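Local coordinates for protein uronate dehydrogenase (Agrobacterium tumefaciens, PDB 3RFX) that catalyses the NAD-dependent oxidation of uronic acids such as galacturonate to aldaric acid lactones, at residues A24-I29 and L188-F193; N93-A98 and F154-A159; P201-A206 and S217-L222. The protein carries 1 engineered substitution. One frame throughout, in Å; residues are numbered along the deposited sequence.

Overall arrangement
The three contacts lie on a Rossmann fold, built on a parallel sheet of seven strands, that binds NAD. Contact 2 (93-98 with 154-159) is nested along the chain inside the loop closed by contact 1 (24-29 with 188-193), and contact 3 (201-206 with 217-222) follows both. Their centres are about 18 to 19 Å apart. Strand 158-163 links contacts 1 and 2: Thr158 points to helix 80-100, whereas its neighbour Ala159 meets Val192 of helix 182-194, which puts these helices on opposite faces of the sheet. Strand 202-205 borders strand 158-163, and Leu188 of helix 182-194 packs on Val203, so contact 3 extends the core to the edge of the sheet.

Contact 1: A24-I29 and L188-F193; sequences APMAEI and LIEAVF
Met26 makes every side-chain contact between 24-29 and 188-193, reaching from a 3-10 turn to helix 182-194; no hydrogen bond crosses. Its sulfur lies beside the middle of helix 182-194, with SD 3.9 Å from Ile189 CG2; the same atom touches the aliphatic stem of Glu190 at CG (3.9 Å). The terminal methyl goes further along the helix: Met26 CE is 3.6 Å from Phe193 CD2 and also rests by Phe193 CB at 4.0 Å. It approaches the phenyl ring obliquely, and the two side chains cross at about a right angle. This reach follows from the torsions, since the chain is extended about CB-CG (chi2 -167°) and then bends at the sulfur (chi3 68°). In the Rossmann fold the contact joins the loop between helix 14-22 and strand 30-34 to a helix lying against the sheet. Ile189 and Phe193 are one helical turn apart, as the 3.1 Å bond from Phe193 N to Ile189 O records, and therefore both can face Met26. Beyond this shell, Phe193 also packs on Leu6 of strand 5-9 and on Val107 of strand 105-111, while Val192 O accepts a hydrogen bond from Arg105.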
loop_
_atom_site.group_PDB
_atom_site.type_symbol
_atom_site.label_atom_id
_atom_site.label_comp_id
_atom_site.label_asym_id
_atom_site.label_seq_id
_atom_site.Cartn_x
_atom_site.Cartn_y
_atom_site.Cartn_z
ATOM N N ALA A 24 -10.060 -37.505 -16.404
ATOM C CA ALA A 24 -10.837 -38.735 -16.279
ATOM C C ALA A 24 -10.824 -39.330 -14.864
ATOM O O ALA A 24 -11.869 -39.724 -14.352
ATOM C CB ALA A 24 -10.376 -39.771 -17.310
ATOM N N PRO A 25 -9.646 -39.391 -14.224
ATOM C CA PRO A 25 -9.553 -39.957 -12.871
ATOM C C PRO A 25 -10.294 -39.164 -11.786
ATOM O O PRO A 25 -10.415 -39.655 -10.667
ATOM C CB PRO A 25 -8.047 -39.926 -12.584
ATOM C CG PRO A 25 -7.402 -39.887 -13.926
ATOM C CD PRO A 25 -8.319 -39.070 -14.773
ATOM N N MET A 26 -10.776 -37.967 -12.104
ATOM C CA MET A 26 -11.411 -37.124 -11.095
ATOM C C MET A 26 -12.876 -37.453 -10.830
ATOM O O MET A 26 -13.434 -37.022 -9.825
ATOM C CB MET A 26 -11.308 -35.651 -11.480
ATOM C CG MET A 26 -9.907 -35.076 -11.387
ATOM S SD MET A 26 -10.010 -33.281 -11.489
ATOM C CE MET A 26 -10.827 -32.901 -9.931
ATOM N N ALA A 27 -13.505 -38.192 -11.737
ATOM C CA ALA A 27 -14.929 -38.469 -11.607
ATOM C C ALA A 27 -15.295 -39.839 -12.160
ATOM O O ALA A 27 -14.632 -40.352 -13.060
ATOM C CB ALA A 27 -15.737 -37.392 -12.297
ATOM N N GLU A 28 -16.352 -40.430 -11.616
ATOM C CA GLU A 28 -16.833 -41.710 -12.116
ATOM C C GLU A 28 -17.274 -41.560 -13.565
ATOM O O GLU A 28 -17.009 -42.426 -14.401
ATOM C CB GLU A 28 -17.978 -42.233 -11.240
ATOM C CG GLU A 28 -17.532 -42.570 -9.823
ATOM C CD GLU A 28 -18.665 -43.072 -8.937
ATOM O OE1 GLU A 28 -19.847 -42.849 -9.278
ATOM O OE2 GLU A 28 -18.364 -43.688 -7.891
ATOM N N ILE A 29 -17.934 -40.443 -13.855
ATOM C CA ILE A 29 -18.391 -40.138 -15.202
ATOM C C ILE A 29 -17.903 -38.770 -15.665
ATOM O O ILE A 29 -18.045 -37.776 -14.956
ATOM C CB ILE A 29 -19.918 -40.139 -15.277
ATOM C CG1 ILE A 29 -20.462 -41.524 -14.915
ATOM C CG2 ILE A 29 -20.386 -39.702 -16.665
ATOM C CD1 ILE A 29 -21.929 -41.506 -14.528
ATOM N N LEU A 188 -3.914 -27.704 -10.639
ATOM C CA LEU A 188 -4.716 -26.577 -10.155
ATOM C C LEU A 188 -6.186 -26.981 -10.071
ATOM O O LEU A 188 -6.876 -26.696 -9.085
ATOM C CB LEU A 188 -4.561 -25.349 -11.067
ATOM C CG LEU A 188 -5.537 -24.208 -10.757
ATOM C CD1 LEU A 188 -5.299 -23.659 -9.345
ATOM C CD2 LEU A 188 -5.460 -23.098 -11.803
ATOM N N ILE A 189 -6.671 -27.642 -11.118
ATOM C CA ILE A 189 -8.059 -28.099 -11.145
ATOM C C ILE A 189 -8.344 -29.055 -9.980
ATOM O O ILE A 189 -9.380 -28.948 -9.326
ATOM C CB ILE A 189 -8.425 -28.735 -12.506
ATOM C CG1 ILE A 189 -8.504 -27.645 -13.584
ATOM C CG2 ILE A 189 -9.752 -29.494 -12.417
ATOM C CD1 ILE A 189 -8.542 -28.181 -14.996
ATOM N N GLU A 190 -7.413 -29.962 -9.699
ATOM C CA GLU A 190 -7.565 -30.873 -8.561
ATOM C C GLU A 190 -7.625 -30.114 -7.228
ATOM O O GLU A 190 -8.439 -30.428 -6.351
ATOM C CB GLU A 190 -6.451 -31.925 -8.559
ATOM C CG GLU A 190 -6.513 -32.812 -9.809
ATOM C CD GLU A 190 -5.281 -33.675 -10.010
ATOM O OE1 GLU A 190 -4.217 -33.360 -9.429
ATOM O OE2 GLU A 190 -5.378 -34.663 -10.770
ATOM N N ALA A 191 -6.779 -29.101 -7.094
ATOM C CA ALA A 191 -6.744 -28.284 -5.888
ATOM C C ALA A 191 -8.028 -27.482 -5.724
ATOM O O ALA A 191 -8.524 -27.320 -4.608
ATOM C CB ALA A 191 -5.522 -27.349 -5.905
ATOM N N VAL A 192 -8.576 -26.990 -6.830
ATOM C CA VAL A 192 -9.797 -26.192 -6.766
ATOM C C VAL A 192 -10.985 -27.040 -6.291
ATOM O O VAL A 192 -11.783 -26.599 -5.451
ATOM C CB VAL A 192 -10.126 -25.535 -8.124
ATOM C CG1 VAL A 192 -11.575 -25.015 -8.136
ATOM C CG2 VAL A 192 -9.137 -24.414 -8.421
ATOM N N PHE A 193 -11.103 -28.257 -6.818
ATOM C CA PHE A 193 -12.210 -29.128 -6.410
ATOM C C PHE A 193 -12.063 -29.747 -5.015
ATOM O O PHE A 193 -13.065 -30.079 -4.382
ATOM C CB PHE A 193 -12.510 -30.203 -7.468
ATOM C CG PHE A 193 -13.163 -29.655 -8.704
ATOM C CD1 PHE A 193 -14.399 -29.029 -8.629
ATOM C CD2 PHE A 193 -12.542 -29.753 -9.938
ATOM C CE1 PHE A 193 -15.001 -28.508 -9.758
ATOM C CE2 PHE A 193 -13.146 -29.240 -11.073
ATOM C CZ PHE A 193 -14.372 -28.614 -10.981
#

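Contact 2: N93-A98 and F154-A159; sequences NLYEAA and FGQETA
Gln156 packs its CG against Tyr95, 3.8 Å from CE1, in an oblique approach to the ring. It follows Gly155, whose positive phi (84°) ends the helical run of 135-154 and turns the chain into strand 158-163. With CG anti to the backbone N and a bend at chi2 (71°), the amide curls back beside helix 80-100, its plane nearly perpendicular to the Tyr95 ring. Its oxygen OE1 lies 3.5 Å from Ala98 CB and takes a hydrogen bond from a water at 2.8 Å; that water also donates to Tyr95 O at 2.9 Å, bridging helix and loop. The amide nitrogen turns to backbone: Gln156 NE2 donates to Glu157 O over 3.1 Å, from above the carbonyl plane, and to Pro104 O just ahead of strand 105-111. Glu157 itself points away from the helix and pairs with Arg105. At Thr158 the strand returns to Tyr95, whose OH donates to OG1 at 2.7 Å. This threonine oxygen lies at the ring edge, in its plane, while Thr158 CG2 sits 3.1 Å from the same phenol oxygen, a tight fit. Ala147 of helix 135-154 and Ile106 of the sheet also touch both Tyr95 and Thr158. Where helix 80-100 packs on the parallel Rossmann sheet, the direct bond and bridging water give Tyr95 OH, Tyr95 O and Gln156 OE1 polar partners within largely apolar packing.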
loop_
_atom_site.group_PDB
_atom_site.type_symbol
_atom_site.label_atom_id
_atom_site.label_comp_id
_atom_site.label_asym_id
_atom_site.label_seq_id
_atom_site.Cartn_x
_atom_site.Cartn_y
_atom_site.Cartn_z
ATOM N N ASN A 93 -26.044 -18.112 -19.419
ATOM C CA ASN A 93 -26.730 -19.404 -19.430
ATOM C C ASN A 93 -26.056 -20.449 -18.548
ATOM O O ASN A 93 -26.724 -21.238 -17.875
ATOM C CB ASN A 93 -26.868 -19.933 -20.867
ATOM C CG ASN A 93 -27.811 -19.094 -21.701
ATOM O OD1 ASN A 93 -28.647 -18.365 -21.160
ATOM N ND2 ASN A 93 -27.686 -19.186 -23.029
ATOM N N LEU A 94 -24.729 -20.474 -18.554
ATOM C CA LEU A 94 -24.021 -21.433 -17.723
ATOM C C LEU A 94 -24.286 -21.168 -16.237
ATOM O O LEU A 94 -24.513 -22.108 -15.475
ATOM C CB LEU A 94 -22.511 -21.388 -17.977
ATOM C CG LEU A 94 -21.718 -22.465 -17.235
ATOM C CD1 LEU A 94 -21.883 -23.811 -17.930
ATOM C CD2 LEU A 94 -20.235 -22.083 -17.150
ATOM N N TYR A 95 -24.239 -19.900 -15.827
ATOM C CA TYR A 95 -24.420 -19.566 -14.405
ATOM C C TYR A 95 -25.861 -19.804 -13.933
ATOM O O TYR A 95 -26.091 -20.323 -12.832
ATOM C CB TYR A 95 -23.873 -18.158 -14.056
ATOM C CG TYR A 95 -22.399 -18.284 -13.738
ATOM C CD1 TYR A 95 -21.959 -18.394 -12.426
ATOM C CD2 TYR A 95 -21.460 -18.423 -14.762
ATOM C CE1 TYR A 95 -20.611 -18.580 -12.129
ATOM C CE2 TYR A 95 -20.113 -18.610 -14.480
ATOM C CZ TYR A 95 -19.693 -18.690 -13.169
ATOM O OH TYR A 95 -18.361 -18.885 -12.892
ATOM N N GLU A 96 -26.817 -19.460 -14.786
ATOM C CA GLU A 96 -28.218 -19.761 -14.510
ATOM C C GLU A 96 -28.462 -21.268 -14.390
ATOM O O GLU A 96 -29.202 -21.726 -13.505
ATOM C CB GLU A 96 -29.122 -19.122 -15.566
ATOM C CG GLU A 96 -29.453 -17.682 -15.251
ATOM C CD GLU A 96 -30.082 -17.538 -13.872
ATOM O OE1 GLU A 96 -31.252 -17.935 -13.714
ATOM O OE2 GLU A 96 -29.404 -17.056 -12.936
ATOM N N ALA A 97 -27.825 -22.046 -15.260
ATOM C CA ALA A 97 -27.990 -23.491 -15.228
ATOM C C ALA A 97 -27.392 -24.080 -13.957
ATOM O O ALA A 97 -27.975 -24.968 -13.328
ATOM C CB ALA A 97 -27.370 -24.123 -16.453
ATOM N N ALA A 98 -26.223 -23.584 -13.570
ATOM C CA ALA A 98 -25.598 -24.048 -12.344
ATOM C C ALA A 98 -26.481 -23.687 -11.151
ATOM O O ALA A 98 -26.641 -24.476 -10.222
ATOM C CB ALA A 98 -24.200 -23.436 -12.186
ATOM N N PHE A 154 -25.440 -15.539 -4.363
ATOM C CA PHE A 154 -25.957 -16.900 -4.205
ATOM C C PHE A 154 -24.952 -17.868 -3.592
ATOM O O PHE A 154 -25.306 -18.991 -3.226
ATOM C CB PHE A 154 -26.404 -17.463 -5.561
ATOM C CG PHE A 154 -27.458 -16.646 -6.234
ATOM C CD1 PHE A 154 -28.747 -16.602 -5.724
ATOM C CD2 PHE A 154 -27.166 -15.925 -7.384
ATOM C CE1 PHE A 154 -29.721 -15.852 -6.350
ATOM C CE2 PHE A 154 -28.129 -15.174 -8.012
ATOM C CZ PHE A 154 -29.414 -15.136 -7.498
ATOM N N GLY A 155 -23.693 -17.452 -3.492
ATOM C CA GLY A 155 -22.667 -18.320 -2.945
ATOM C C GLY A 155 -22.052 -19.292 -3.945
ATOM O O GLY A 155 -21.292 -20.187 -3.571
ATOM N N GLN A 156 -22.388 -19.135 -5.220
ATOM C CA GLN A 156 -21.775 -19.955 -6.271
ATOM C C GLN A 156 -20.253 -19.732 -6.269
ATOM O O GLN A 156 -19.803 -18.591 -6.334
ATOM C CB GLN A 156 -22.360 -19.564 -7.632
ATOM C CG GLN A 156 -21.617 -20.148 -8.847
ATOM C CD GLN A 156 -21.827 -21.641 -9.008
ATOM O OE1 GLN A 156 -22.961 -22.095 -9.167
ATOM N NE2 GLN A 156 -20.737 -22.413 -8.972
ATOM N N GLU A 157 -19.471 -20.804 -6.184
ATOM C CA GLU A 157 -18.011 -20.683 -6.139
ATOM C C GLU A 157 -17.366 -20.952 -7.499
ATOM O O GLU A 157 -17.743 -21.892 -8.207
ATOM C CB GLU A 157 -17.420 -21.628 -5.088
ATOM C CG GLU A 157 -17.901 -21.331 -3.661
ATOM C CD GLU A 157 -17.233 -22.224 -2.629
ATOM O OE1 GLU A 157 -17.553 -23.428 -2.590
ATOM O OE2 GLU A 157 -16.371 -21.731 -1.876
ATOM N N THR A 158 -16.381 -20.126 -7.842
ATOM C CA THR A 158 -15.725 -20.188 -9.152
ATOM C C THR A 158 -14.248 -19.843 -8.972
ATOM O O THR A 158 -13.917 -18.884 -8.273
ATOM C CB THR A 158 -16.320 -19.133 -10.127
ATOM O OG1 THR A 158 -17.731 -19.340 -10.304
ATOM C CG2 THR A 158 -15.609 -19.166 -11.498
ATOM N N ALA A 159 -13.364 -20.616 -9.589
ATOM C CA ALA A 159 -11.964 -20.203 -9.717
ATOM C C ALA A 159 -11.823 -19.455 -11.037
ATOM O O ALA A 159 -12.088 -20.019 -12.094
ATOM C CB ALA A 159 -11.039 -21.420 -9.705
HETATM O O HOH W 1 -24.659 -20.121 -10.264
#

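Contact 3: P201-A206 and S217-L222; sequences PVVWGA and SHLGFL
A single leucine from a 3-10 segment, Leu219, makes the contact, meeting Pro201 and Val203 at the edge strand of a Rossmann sheet. The evidence for the tight winding is the i to i+3 bonding, with Leu222 N 2.9 Å from Leu219 O and Gly220 N 3.1 Å from Ser217 O. Leu219 extends CG anti to its backbone nitrogen (chi1 -164°), and its two methyls divide the work. CD1 reaches the proline ring, 3.8 Å from Pro201 CB, and also lies 4.0 Å from Val203 CG2. The other branch, Leu219 CD2, rests on the fork of the valine, 3.8 Å from both Val203 CG1 and Val203 CG2. The leucine thus crosses both partners at about a right angle and joins two alternate residues of the strand region by purely apolar contact. Two residues beyond Val203, Gly205 is the centre of an inverse gamma turn, where the strand ends. Strand 202-205 is bonded through its backbone to strand 158-163, while Asn216, just before the 3-10 segment, accepts a hydrogen bond from Trp204 N. Leu188 of helix 182-194 touches both Val203 and Leu222, so the 3-10 segment lies against both strand and helix, with Leu219 on the strand and Leu222 on the helix.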
loop_
_atom_site.group_PDB
_atom_site.type_symbol
_atom_site.label_atom_id
_atom_site.label_comp_id
_atom_site.label_asym_id
_atom_site.label_seq_id
_atom_site.Cartn_x
_atom_site.Cartn_y
_atom_site.Cartn_z
ATOM N N PRO A 201 -11.943 -16.666 -6.250
ATOM C CA PRO A 201 -10.618 -16.051 -6.392
ATOM C C PRO A 201 -10.138 -15.903 -7.846
ATOM O O PRO A 201 -10.446 -16.746 -8.683
ATOM C CB PRO A 201 -9.716 -17.042 -5.667
ATOM C CG PRO A 201 -10.373 -18.369 -5.917
ATOM C CD PRO A 201 -11.856 -18.068 -5.802
ATOM N N VAL A 202 -9.392 -14.835 -8.117
ATOM C CA VAL A 202 -8.590 -14.729 -9.330
ATOM C C VAL A 202 -7.356 -15.605 -9.164
ATOM O O VAL A 202 -6.657 -15.532 -8.153
ATOM C CB VAL A 202 -8.142 -13.270 -9.584
ATOM C CG1 VAL A 202 -7.118 -13.206 -10.722
ATOM C CG2 VAL A 202 -9.349 -12.375 -9.875
ATOM N N VAL A 203 -7.094 -16.446 -10.156
ATOM C CA VAL A 203 -5.925 -17.314 -10.151
ATOM C C VAL A 203 -5.121 -17.013 -11.405
ATOM O O VAL A 203 -5.665 -17.038 -12.506
ATOM C CB VAL A 203 -6.337 -18.796 -10.202
ATOM C CG1 VAL A 203 -5.107 -19.696 -10.200
ATOM C CG2 VAL A 203 -7.296 -19.141 -9.035
ATOM N N TRP A 204 -3.833 -16.723 -11.250
ATOM C CA TRP A 204 -2.996 -16.510 -12.431
ATOM C C TRP A 204 -2.605 -17.866 -12.983
ATOM O O TRP A 204 -1.957 -18.655 -12.296
ATOM C CB TRP A 204 -1.757 -15.697 -12.072
ATOM C CG TRP A 204 -2.074 -14.291 -11.646
ATOM C CD1 TRP A 204 -2.032 -13.794 -10.380
ATOM C CD2 TRP A 204 -2.478 -13.206 -12.493
ATOM N NE1 TRP A 204 -2.382 -12.458 -10.380
ATOM C CE2 TRP A 204 -2.653 -12.074 -11.668
ATOM C CE3 TRP A 204 -2.691 -13.079 -13.877
ATOM C CZ2 TRP A 204 -3.034 -10.829 -12.172
ATOM C CZ3 TRP A 204 -3.076 -11.845 -14.378
ATOM C CH2 TRP A 204 -3.241 -10.732 -13.526
ATOM N N GLY A 205 -2.996 -18.141 -14.224
ATOM C CA GLY A 205 -2.745 -19.441 -14.811
ATOM C C GLY A 205 -1.385 -19.520 -15.480
ATOM O O GLY A 205 -1.282 -19.337 -16.689
ATOM N N ALA A 206 -0.351 -19.784 -14.687
ATOM C CA ALA A 206 1.010 -19.950 -15.189
ATOM C C ALA A 206 1.760 -20.965 -14.344
ATOM O O ALA A 206 1.473 -21.121 -13.157
ATOM C CB ALA A 206 1.741 -18.619 -15.160
ATOM N N SER A 217 0.425 -15.204 -4.572
ATOM C CA SER A 217 0.688 -15.469 -3.151
ATOM C C SER A 217 -0.581 -15.440 -2.289
ATOM O O SER A 217 -0.658 -16.132 -1.269
ATOM C CB SER A 217 1.738 -14.510 -2.584
ATOM O OG SER A 217 1.264 -13.179 -2.602
ATOM N N HIS A 218 -1.571 -14.644 -2.688
ATOM C CA HIS A 218 -2.791 -14.505 -1.881
ATOM C C HIS A 218 -3.695 -15.739 -1.962
ATOM O O HIS A 218 -4.628 -15.904 -1.163
ATOM C CB HIS A 218 -3.546 -13.223 -2.245
ATOM C CG HIS A 218 -2.860 -11.977 -1.773
ATOM N ND1 HIS A 218 -3.232 -11.310 -0.626
ATOM C CD2 HIS A 218 -1.801 -11.299 -2.274
ATOM C CE1 HIS A 218 -2.445 -10.264 -0.450
ATOM N NE2 HIS A 218 -1.566 -10.236 -1.437
ATOM N N LEU A 219 -3.386 -16.610 -2.913
ATOM C CA LEU A 219 -4.092 -17.866 -3.099
ATOM C C LEU A 219 -3.474 -18.961 -2.226
ATOM O O LEU A 219 -3.832 -20.131 -2.341
ATOM C CB LEU A 219 -4.008 -18.273 -4.578
ATOM C CG LEU A 219 -4.963 -19.336 -5.107
ATOM C CD1 LEU A 219 -6.382 -18.766 -5.169
ATOM C CD2 LEU A 219 -4.512 -19.795 -6.486
ATOM N N GLY A 220 -2.543 -18.580 -1.355
ATOM C CA GLY A 220 -1.823 -19.544 -0.542
ATOM C C GLY A 220 -2.718 -20.562 0.148
ATOM O O GLY A 220 -2.374 -21.742 0.232
ATOM N N PHE A 221 -3.871 -20.115 0.634
ATOM C CA PHE A 221 -4.786 -21.012 1.363
ATOM C C PHE A 221 -5.141 -22.286 0.566
ATOM O O PHE A 221 -5.478 -23.321 1.143
ATOM C CB PHE A 221 -6.072 -20.262 1.751
ATOM C CG PHE A 221 -7.033 -20.071 0.604
ATOM C CD1 PHE A 221 -8.037 -20.996 0.362
ATOM C CD2 PHE A 221 -6.933 -18.967 -0.231
ATOM C CE1 PHE A 221 -8.918 -20.834 -0.692
ATOM C CE2 PHE A 221 -7.810 -18.795 -1.284
ATOM C CZ PHE A 221 -8.807 -19.733 -1.520
ATOM N N LEU A 222 -5.063 -22.211 -0.762
ATOM C CA LEU A 222 -5.479 -23.326 -1.611
ATOM C C LEU A 222 -4.457 -24.468 -1.617
ATOM O O LEU A 222 -4.791 -25.620 -1.913
ATOM C CB LEU A 222 -5.740 -22.829 -3.042
ATOM C CG LEU A 222 -6.452 -23.781 -4.001
ATOM C CD1 LEU A 222 -7.892 -24.007 -3.533
ATOM C CD2 LEU A 222 -6.424 -23.247 -5.439
#